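Local coordinates for protein insulinase family protease (Yersinia pestis, PDB 3GO9) that is a predicted protease of the insulinase (M16) family, whose members are typically zinc metallopeptidases, at residues A[65-68]-A[69-72]; A[363-366]-A[367-371]; A[456-459]-A[460-463]. One frame throughout, in Å; residues are numbered along the deposited sequence.

Contact 1. Residues A[65-68]-A[69-72]; sequences TQEV and GFAH. With ZN (zinc ion), chain C.
Phe70 holds its CG beside the backbone N and anti to the carbonyl carbon (chi1 -81°), and this turns the ring back over the residues that lead into the helix, where it settles on Glu67. The ring lies with one face against the Glu67 backbone: Glu67 CA sits 3.7 Å from the centroid of the Phe70 ring and only 6° off its normal, a CH-pi contact over the centre. Glu67 has the same sense of first torsion, and its CB and CG run on across the ring at about a right angle to the Phe70 side chain, CG ending 3.8 Å from both CD2 and CE2 of Phe70. Beyond that the carboxylate leaves the ring, and its OE1 takes a hydrogen bond from Asn64 N.

Phe70 N gives a hydrogen bond to Glu67 O (3.0 Å, 159° at the hydrogen), closing a type II beta turn from Glu67 to Phe70. Gly69 fills the third position of that turn with positive phi and is also the N-cap of helix 70-80; its N is tied to Glu63 OE1, while Glu63 OE2 takes Ala71 N. Lys198 and Leu199 of helix 196-206 touch the Phe70 side chain.

Two residues after Phe70, His72 NE2 binds zinc at 2.0 Å, alongside Asp158 OD2, the backbone O of Ile160 and a water; a second modelled water is implausibly close to the metal and doubtful. His72 ND1 is hydrogen-bonded to Thr109 OG1, a second-shell contact that steadies the imidazole. His72 matches the first histidine of the M16 HXXEH motif, but the Glu-His that would complete it is absent here, and Asp158, the Ile160 carbonyl and water fill out the zinc site instead.

Contact 2. Residues A[363-366]-A[367-371]; sequences AEFD and ALMTQ
A Met-aromatic contact joins residues one helical turn apart: Phe365 and the selenomethionine Met369, in one of its two modelled conformers. Met369 CG lies over the centre of the Phe365 ring face, 3.6 Å from the centroid, while SE stands off obliquely at 4.4 Å from that centroid. Met369 bends at chi2 and chi3 and keeps the chain close to the ring. Phe365 CG is anti to the backbone N (chi1 -178°), which leans the ring towards the following turn.

Regular backbone bonds run beneath, Met369 N to Phe365 O among them. Asp366 O is gripped twice, by Thr370 N and by Thr370 OG1, each at 3.0 Å and from opposite faces of its carbonyl plane. Thr370 OG1, beside the backbone N (chi1 -64°), reaches back to this carbonyl one turn earlier.

On the buried side of helix 362-377, Leu424 and Leu427 of helix 424-435 meet Phe365, and Leu294 of helix 283-309 meets Met369. Leu368 touches both helices, at Ala298 and Leu427, and Glu364 touches the zinc ligand His302 of helix 283-309.

Contact 3. Residues A[456-459]-A[460-463]; sequences ALQE and IYNG
Gln458 and Asn462 face each other one turn apart and join their amides: Gln458 NE2 gives a hydrogen bond to Asn462 OD1, 3.0 Å long and 156° at the hydrogen. The acceptor lies nearly in the amide plane of Gln458, so the donor is well aimed, but NE2 itself stands above the carbonyl plane of Asn462, and the two amide planes are turned 42° apart. The bond therefore joins two amides set askew, not a flat pair.

Gln458 gets there by a bend. Its CG is anti to the backbone N, and the turn at chi2 (78°) carries the terminal amide forward along the helix to Asn462. Asn462 turns the other way, with CG beside its backbone N, and its CG comes within 3.1 Å of Gln458 O. That same oxygen accepts Asn462 N at 2.8 Å, so backbone and side chains link this one pair of residues twice over.

The Tyr461 ring flanks the amides. Asn462 OD1 is in the ring plane at its edge, and Gln458 NE2 approaches obliquely, 3.9 Å from Tyr461 CD2. Ile460 lays CG1 back on the preceding turn, 3.6 Å from Ala456 O, the oxygen that accepts Ile460 N.

Further out, helix 341-358 covers one side: buried Leu457 touches Met345, and buried Tyr461 reaches Ala349 and Leu352. Ile460 meets Met345 at the margin while remaining largely exposed. Gln458 lies on Pro256, and Asn453 OD1 accepts Ala456 N near the helix start. With Leu457 and Tyr461 buried against a neighbouring helix and Glu459 and Asn462 exposed, the helix is amphipathic in this sense, and it follows strand 440-446 at the C-terminal end of the fold.

How the contacts relate
Contact 1 is a turn entering a helix and is mostly buried; contacts 2 and 3 lie within helices that have one buried and one exposed side. No helix or strand is shared among the three. Contacts 1 and 2 sit on opposite sides of the chain's centre, their own centres about 53 Å apart, whereas contacts 2 and 3 are closer, about 33 Å between centres. The chemistry follows the place: in contact 1 an aromatic face covers backbone beside a zinc ligand, in contact 2 aromatic and selenium meet on the buried side, and in contact 3 two amides bond on a more polar flank.

Contact 1. Residues A[65-68]-A[69-72]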
ATOM      1  N   THR A  65     -22.383  -6.372  14.706  1.00 12.41           N
ATOM      2  CA  THR A  65     -22.882  -5.056  15.033  1.00 13.98           C
ATOM      3  C   THR A  65     -22.839  -4.676  16.485  1.00 13.60           C
ATOM      4  O   THR A  65     -22.969  -3.489  16.765  1.00 16.13           O
ATOM      5  CB  THR A  65     -24.316  -4.802  14.525  1.00 15.28           C
ATOM      6  OG1 THR A  65     -25.155  -5.808  15.042  1.00 18.70           O
ATOM      7  CG2 THR A  65     -24.336  -4.838  13.048  1.00 16.68           C
ATOM      8  N   GLN A  66     -22.574  -5.623  17.381  1.00 14.09           N
ATOM      9  CA  GLN A  66     -22.382  -5.323  18.786  1.00 14.49           C
ATOM     10  C   GLN A  66     -20.925  -4.987  19.096  1.00 12.81           C
ATOM     11  O   GLN A  66     -20.572  -4.886  20.288  1.00 13.79           O
ATOM     12  CB  GLN A  66     -22.829  -6.514  19.629  1.00 15.74           C
ATOM     13  CG  GLN A  66     -24.283  -6.915  19.323  1.00 22.19           C
ATOM     14  CD  GLN A  66     -25.205  -5.748  19.390  1.00 26.31           C
ATOM     15  OE1 GLN A  66     -25.713  -5.272  18.370  1.00 29.41           O
ATOM     16  NE2 GLN A  66     -25.440  -5.264  20.602  1.00 33.92           N
ATOM     17  N   GLU A  67     -20.088  -4.939  18.055  1.00 11.93           N
ATOM     18  CA  GLU A  67     -18.625  -4.799  18.209  1.00 11.19           C
ATOM     19  C   GLU A  67     -18.049  -3.679  17.388  1.00 11.13           C
ATOM     20  O   GLU A  67     -16.843  -3.648  17.159  1.00 10.24           O
ATOM     21  CB  GLU A  67     -17.898  -6.103  17.844  1.00 10.86           C
ATOM     22  CG  GLU A  67     -18.310  -7.282  18.776  1.00 10.82           C
ATOM     23  CD  GLU A  67     -17.887  -8.640  18.256  1.00 11.18           C
ATOM     24  OE1 GLU A  67     -17.667  -8.821  17.013  1.00 11.81           O
ATOM     25  OE2 GLU A  67     -17.734  -9.552  19.115  1.00 16.49           O
ATOM     26  N   VAL A  68     -18.905  -2.783  16.903  1.00 11.32           N
ATOM     27  CA  VAL A  68     -18.505  -1.710  16.036  1.00 11.71           C
ATOM     28  C   VAL A  68     -17.421  -0.894  16.725  1.00 11.69           C
ATOM     29  O   VAL A  68     -17.572  -0.472  17.882  1.00 10.82           O
ATOM     30  CB  VAL A  68     -19.725  -0.812  15.713  1.00 13.68           C
ATOM     31  CG1 VAL A  68     -19.288   0.456  15.022  1.00 15.02           C
ATOM     32  CG2 VAL A  68     -20.774  -1.617  14.891  1.00 13.95           C
ATOM     33  N   GLY A  69     -16.307  -0.725  16.023  1.00  9.56           N
ATOM     34  CA  GLY A  69     -15.203   0.099  16.514  1.00 10.40           C
ATOM     35  C   GLY A  69     -14.243  -0.639  17.447  1.00  9.21           C
ATOM     36  O   GLY A  69     -13.243  -0.039  17.902  1.00 10.16           O
ATOM     37  N   PHE A  70     -14.543  -1.900  17.790  1.00  9.50           N
ATOM     38  CA  PHE A  70     -13.705  -2.656  18.733  1.00  8.50           C
ATOM     39  C   PHE A  70     -12.269  -2.803  18.224  1.00  8.45           C
ATOM     40  O   PHE A  70     -11.315  -2.598  18.987  1.00  8.39           O
ATOM     41  CB  PHE A  70     -14.294  -4.042  19.045  1.00  8.03           C
ATOM     42  CG  PHE A  70     -15.386  -4.063  20.066  1.00  8.54           C
ATOM     43  CD1 PHE A  70     -16.064  -2.929  20.479  1.00  9.30           C
ATOM     44  CD2 PHE A  70     -15.706  -5.272  20.664  1.00  8.85           C
ATOM     45  CE1 PHE A  70     -17.016  -3.020  21.473  1.00 11.74           C
ATOM     46  CE2 PHE A  70     -16.659  -5.361  21.629  1.00 11.75           C
ATOM     47  CZ  PHE A  70     -17.334  -4.247  22.026  1.00 10.98           C
ATOM     48  N   ALA A  71     -12.086  -3.115  16.958  1.00  7.73           N
ATOM     49  CA  ALA A  71     -10.706  -3.345  16.478  1.00  7.17           C
ATOM     50  C   ALA A  71      -9.906  -2.054  16.526  1.00  7.79           C
ATOM     51  O   ALA A  71      -8.671  -2.052  16.712  1.00  8.86           O
ATOM     52  CB  ALA A  71     -10.736  -3.861  15.050  1.00  8.02           C
ATOM     53  N   HIS A  72     -10.573  -0.938  16.289  1.00  9.26           N
ATOM     54  CA  HIS A  72      -9.869   0.376  16.336  1.00  9.83           C
ATOM     55  C   HIS A  72      -9.562   0.813  17.773  1.00  9.28           C
ATOM     56  O   HIS A  72      -8.610   1.595  17.993  1.00  9.78           O
ATOM     57  CB  HIS A  72     -10.701   1.405  15.586  1.00 10.31           C
ATOM     58  CG  HIS A  72      -9.996   2.697  15.337  1.00 11.46           C
ATOM     59  ND1 HIS A  72      -9.053   2.825  14.339  1.00 11.95           N
ATOM     60  CD2 HIS A  72     -10.178   3.926  15.860  1.00 16.58           C
ATOM     61  CE1 HIS A  72      -8.645   4.084  14.302  1.00 13.34           C
ATOM     62  NE2 HIS A  72      -9.281   4.750  15.241  1.00 11.84           N
TER
HETATM   63 ZN    ZN C 602      -8.818   6.695  14.945  0.50 17.50          ZN
HETATM   64  O   HOH W   1     -10.249   6.903  15.715  1.00 15.62           O
HETATM   65  O   HOH W   2      -8.993   7.139  13.113  1.00 28.86           O

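Contact 2. Residues A[363-366]-A[367-371]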
ATOM      1  N   ALA A 363      12.703   7.531 -31.695  1.00 17.98           N
ATOM      2  CA  ALA A 363      13.602   8.361 -30.898  1.00 18.52           C
ATOM      3  C   ALA A 363      13.132   8.464 -29.447  1.00 18.68           C
ATOM      4  O   ALA A 363      13.941   8.411 -28.512  1.00 18.84           O
ATOM      5  CB  ALA A 363      13.726   9.770 -31.514  1.00 18.95           C
ATOM      6  N   GLU A 364      11.817   8.578 -29.255  1.00 18.90           N
ATOM      7  CA  GLU A 364      11.231   8.643 -27.907  1.00 18.65           C
ATOM      8  C   GLU A 364      11.463   7.327 -27.149  1.00 18.12           C
ATOM      9  O   GLU A 364      11.869   7.327 -25.964  1.00 17.41           O
ATOM     10  CB  GLU A 364       9.713   8.944 -27.977  1.00 19.58           C
ATOM     11  CG  GLU A 364       9.405  10.352 -28.466  1.00 22.23           C
ATOM     12  CD  GLU A 364       7.918  10.630 -28.830  1.00 24.53           C
ATOM     13  OE1 GLU A 364       7.145   9.717 -29.171  1.00 19.95           O
ATOM     14  OE2 GLU A 364       7.542  11.833 -28.850  1.00 27.64           O
ATOM     15  N   PHE A 365      11.216   6.225 -27.856  1.00 17.28           N
ATOM     16  CA  PHE A 365      11.533   4.884 -27.309  1.00 16.92           C
ATOM     17  C   PHE A 365      12.983   4.733 -26.912  1.00 17.51           C
ATOM     18  O   PHE A 365      13.283   4.317 -25.810  1.00 15.09           O
ATOM     19  CB  PHE A 365      11.116   3.815 -28.300  1.00 16.70           C
ATOM     20  CG  PHE A 365      11.353   2.402 -27.842  1.00 18.29           C
ATOM     21  CD1 PHE A 365      10.439   1.762 -27.005  1.00 19.85           C
ATOM     22  CD2 PHE A 365      12.447   1.697 -28.272  1.00 17.50           C
ATOM     23  CE1 PHE A 365      10.657   0.430 -26.622  1.00 15.01           C
ATOM     24  CE2 PHE A 365      12.624   0.390 -27.868  1.00 16.20           C
ATOM     25  CZ  PHE A 365      11.720  -0.218 -27.062  1.00 15.07           C
ATOM     26  N   ASP A 366      13.899   5.110 -27.788  1.00 17.31           N
ATOM     27  CA  ASP A 366      15.317   4.991 -27.484  1.00 18.70           C
ATOM     28  C   ASP A 366      15.712   5.839 -26.267  1.00 19.39           C
ATOM     29  O   ASP A 366      16.499   5.377 -25.437  1.00 19.50           O
ATOM     30  CB  ASP A 366      16.145   5.396 -28.727  1.00 19.46           C
ATOM     31  CG  ASP A 366      15.988   4.414 -29.899  1.00 21.38           C
ATOM     32  OD1 ASP A 366      15.375   3.344 -29.757  1.00 21.22           O
ATOM     33  OD2 ASP A 366      16.480   4.698 -31.002  1.00 25.05           O
ATOM     34  N   ALA A 367      15.134   7.048 -26.148  1.00 19.07           N
ATOM     35  CA  ALA A 367      15.317   7.910 -24.977  1.00 20.02           C
ATOM     36  C   ALA A 367      14.845   7.232 -23.681  1.00 20.41           C
ATOM     37  O   ALA A 367      15.566   7.208 -22.645  1.00 19.14           O
ATOM     38  CB  ALA A 367      14.565   9.277 -25.167  1.00 20.00           C
ATOM     39  N   LEU A 368      13.636   6.685 -23.767  1.00 20.05           N
ATOM     40  CA  LEU A 368      13.034   5.970 -22.659  1.00 19.86           C
ATOM     41  C   LEU A 368      13.918   4.810 -22.229  1.00 20.20           C
ATOM     42  O   LEU A 368      14.202   4.652 -21.014  1.00 19.74           O
ATOM     43  CB  LEU A 368      11.627   5.505 -23.029  1.00 19.83           C
ATOM     44  CG  LEU A 368      10.832   4.756 -21.940  1.00 19.54           C
ATOM     45  CD1 LEU A 368      10.544   5.612 -20.726  1.00 21.13           C
ATOM     46  CD2 LEU A 368       9.553   4.203 -22.535  1.00 20.12           C
HETATM   47  N   MSE A 369      14.370   4.006 -23.192  1.00 19.87           N
HETATM   48  CA  MSE A 369      15.122   2.823 -22.839  0.60 19.71           C
HETATM   49  C   MSE A 369      16.510   3.167 -22.276  1.00 20.42           C
HETATM   50  O   MSE A 369      16.976   2.503 -21.372  1.00 20.54           O
HETATM   51  CB  MSE A 369      15.150   1.848 -24.023  0.60 19.17           C
HETATM   52  CG  MSE A 369      13.721   1.570 -24.561  0.60 18.14           C
HETATM   53 SE   MSE A 369      12.581   0.816 -23.165  0.36 17.45          SE
HETATM   54  CE  MSE A 369      13.560  -0.844 -23.457  0.60 14.79           C
ATOM     55  N   THR A 370      17.153   4.227 -22.782  1.00 20.95           N
ATOM     56  CA  THR A 370      18.402   4.706 -22.152  1.00 21.73           C
ATOM     57  C   THR A 370      18.164   5.048 -20.662  1.00 21.47           C
ATOM     58  O   THR A 370      18.972   4.707 -19.765  1.00 19.62           O
ATOM     59  CB  THR A 370      18.965   5.933 -22.952  1.00 21.94           C
ATOM     60  OG1 THR A 370      19.308   5.497 -24.268  1.00 25.17           O
ATOM     61  CG2 THR A 370      20.197   6.541 -22.301  1.00 22.49           C
ATOM     62  N   GLN A 371      17.040   5.706 -20.407  1.00 21.23           N
ATOM     63  CA  GLN A 371      16.665   6.115 -19.074  1.00 22.22           C
ATOM     64  C   GLN A 371      16.390   4.895 -18.191  1.00 21.08           C
ATOM     65  O   GLN A 371      16.842   4.799 -17.041  1.00 20.11           O
ATOM     66  CB  GLN A 371      15.447   7.045 -19.153  1.00 23.79           C
ATOM     67  CG  GLN A 371      14.682   7.355 -17.839  1.00 28.56           C
ATOM     68  CD  GLN A 371      13.434   8.256 -18.083  1.00 35.21           C
ATOM     69  OE1 GLN A 371      12.354   8.032 -17.498  1.00 40.70           O
ATOM     70  NE2 GLN A 371      13.585   9.264 -18.958  1.00 38.15           N
TER

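Contact 3. Residues A[456-459]-A[460-463]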
ATOM      1  N   ALA A 456     -22.024  15.424 -20.424  1.00 22.90           N
ATOM      2  CA  ALA A 456     -21.584  16.290 -21.514  1.00 22.47           C
ATOM      3  C   ALA A 456     -20.067  16.203 -21.682  1.00 22.16           C
ATOM      4  O   ALA A 456     -19.543  16.208 -22.792  1.00 22.16           O
ATOM      5  CB  ALA A 456     -21.988  17.734 -21.272  1.00 23.42           C
ATOM      6  N   LEU A 457     -19.360  16.172 -20.565  1.00 21.34           N
ATOM      7  CA  LEU A 457     -17.907  16.118 -20.603  1.00 20.58           C
ATOM      8  C   LEU A 457     -17.483  14.809 -21.277  1.00 19.39           C
ATOM      9  O   LEU A 457     -16.577  14.788 -22.111  1.00 18.25           O
ATOM     10  CB  LEU A 457     -17.368  16.220 -19.173  1.00 21.36           C
ATOM     11  CG  LEU A 457     -15.888  16.494 -19.002  1.00 22.34           C
ATOM     12  CD1 LEU A 457     -15.493  17.868 -19.563  1.00 23.78           C
ATOM     13  CD2 LEU A 457     -15.515  16.374 -17.519  1.00 25.87           C
ATOM     14  N   GLN A 458     -18.185  13.728 -20.925  1.00 19.49           N
ATOM     15  CA  GLN A 458     -17.954  12.411 -21.490  1.00 18.21           C
ATOM     16  C   GLN A 458     -18.163  12.386 -23.002  1.00 18.19           C
ATOM     17  O   GLN A 458     -17.415  11.722 -23.693  1.00 17.14           O
ATOM     18  CB  GLN A 458     -18.872  11.361 -20.850  1.00 18.17           C
ATOM     19  CG  GLN A 458     -18.684   9.918 -21.356  1.00 19.43           C
ATOM     20  CD  GLN A 458     -17.481   9.211 -20.788  1.00 19.37           C
ATOM     21  OE1 GLN A 458     -17.370   9.044 -19.567  1.00 21.93           O
ATOM     22  NE2 GLN A 458     -16.567   8.792 -21.657  1.00 20.87           N
ATOM     23  N   GLU A 459     -19.197  13.082 -23.487  1.00 19.04           N
ATOM     24  CA  GLU A 459     -19.448  13.181 -24.925  0.60 19.47           C
ATOM     25  C   GLU A 459     -18.299  13.854 -25.671  1.00 19.23           C
ATOM     26  O   GLU A 459     -17.853  13.352 -26.712  1.00 19.64           O
ATOM     27  CB  GLU A 459     -20.758  13.924 -25.184  0.60 20.33           C
ATOM     28  CG  GLU A 459     -21.992  13.171 -24.684  0.60 21.84           C
ATOM     29  CD  GLU A 459     -23.277  13.914 -24.988  0.60 25.60           C
ATOM     30  OE1 GLU A 459     -23.276  14.812 -25.866  0.60 28.20           O
ATOM     31  OE2 GLU A 459     -24.295  13.598 -24.357  0.60 28.79           O
ATOM     32  N   ILE A 460     -17.811  14.978 -25.116  1.00 17.85           N
ATOM     33  CA  ILE A 460     -16.653  15.705 -25.650  1.00 17.64           C
ATOM     34  C   ILE A 460     -15.431  14.789 -25.715  1.00 16.00           C
ATOM     35  O   ILE A 460     -14.767  14.668 -26.741  1.00 16.83           O
ATOM     36  CB  ILE A 460     -16.354  16.978 -24.798  1.00 17.33           C
ATOM     37  CG1 ILE A 460     -17.443  18.034 -25.002  1.00 19.77           C
ATOM     38  CG2 ILE A 460     -14.999  17.590 -25.127  1.00 17.00           C
ATOM     39  CD1 ILE A 460     -17.376  19.213 -24.011  1.00 22.98           C
ATOM     40  N   TYR A 461     -15.170  14.100 -24.617  1.00 15.31           N
ATOM     41  CA  TYR A 461     -14.089  13.139 -24.516  1.00 14.48           C
ATOM     42  C   TYR A 461     -14.245  12.037 -25.560  1.00 15.58           C
ATOM     43  O   TYR A 461     -13.288  11.692 -26.275  1.00 14.10           O
ATOM     44  CB  TYR A 461     -14.044  12.525 -23.097  1.00 15.86           C
ATOM     45  CG  TYR A 461     -12.939  11.514 -22.932  1.00 13.27           C
ATOM     46  CD1 TYR A 461     -11.655  11.895 -22.570  1.00 14.50           C
ATOM     47  CD2 TYR A 461     -13.174  10.153 -23.115  1.00 13.60           C
ATOM     48  CE1 TYR A 461     -10.659  10.962 -22.436  1.00 12.75           C
ATOM     49  CE2 TYR A 461     -12.208   9.233 -22.972  1.00 14.72           C
ATOM     50  CZ  TYR A 461     -10.936   9.633 -22.640  1.00 14.92           C
ATOM     51  OH  TYR A 461      -9.937   8.730 -22.480  1.00 14.06           O
ATOM     52  N   ASN A 462     -15.448  11.474 -25.646  1.00 14.89           N
ATOM     53  CA  ASN A 462     -15.688  10.411 -26.651  1.00 16.35           C
ATOM     54  C   ASN A 462     -15.386  10.880 -28.075  1.00 16.92           C
ATOM     55  O   ASN A 462     -14.861  10.126 -28.891  1.00 19.18           O
ATOM     56  CB  ASN A 462     -17.120   9.897 -26.546  1.00 16.04           C
ATOM     57  CG  ASN A 462     -17.341   9.062 -25.302  1.00 18.84           C
ATOM     58  OD1 ASN A 462     -16.384   8.658 -24.612  1.00 19.14           O
ATOM     59  ND2 ASN A 462     -18.613   8.778 -25.007  1.00 21.37           N
ATOM     60  N   GLY A 463     -15.677  12.147 -28.352  1.00 17.29           N
ATOM     61  CA  GLY A 463     -15.403  12.714 -29.677  1.00 17.83           C
ATOM     62  C   GLY A 463     -13.926  12.638 -30.038  1.00 18.66           C
ATOM     63  O   GLY A 463     -13.562  12.265 -31.146  1.00 19.17           O
TER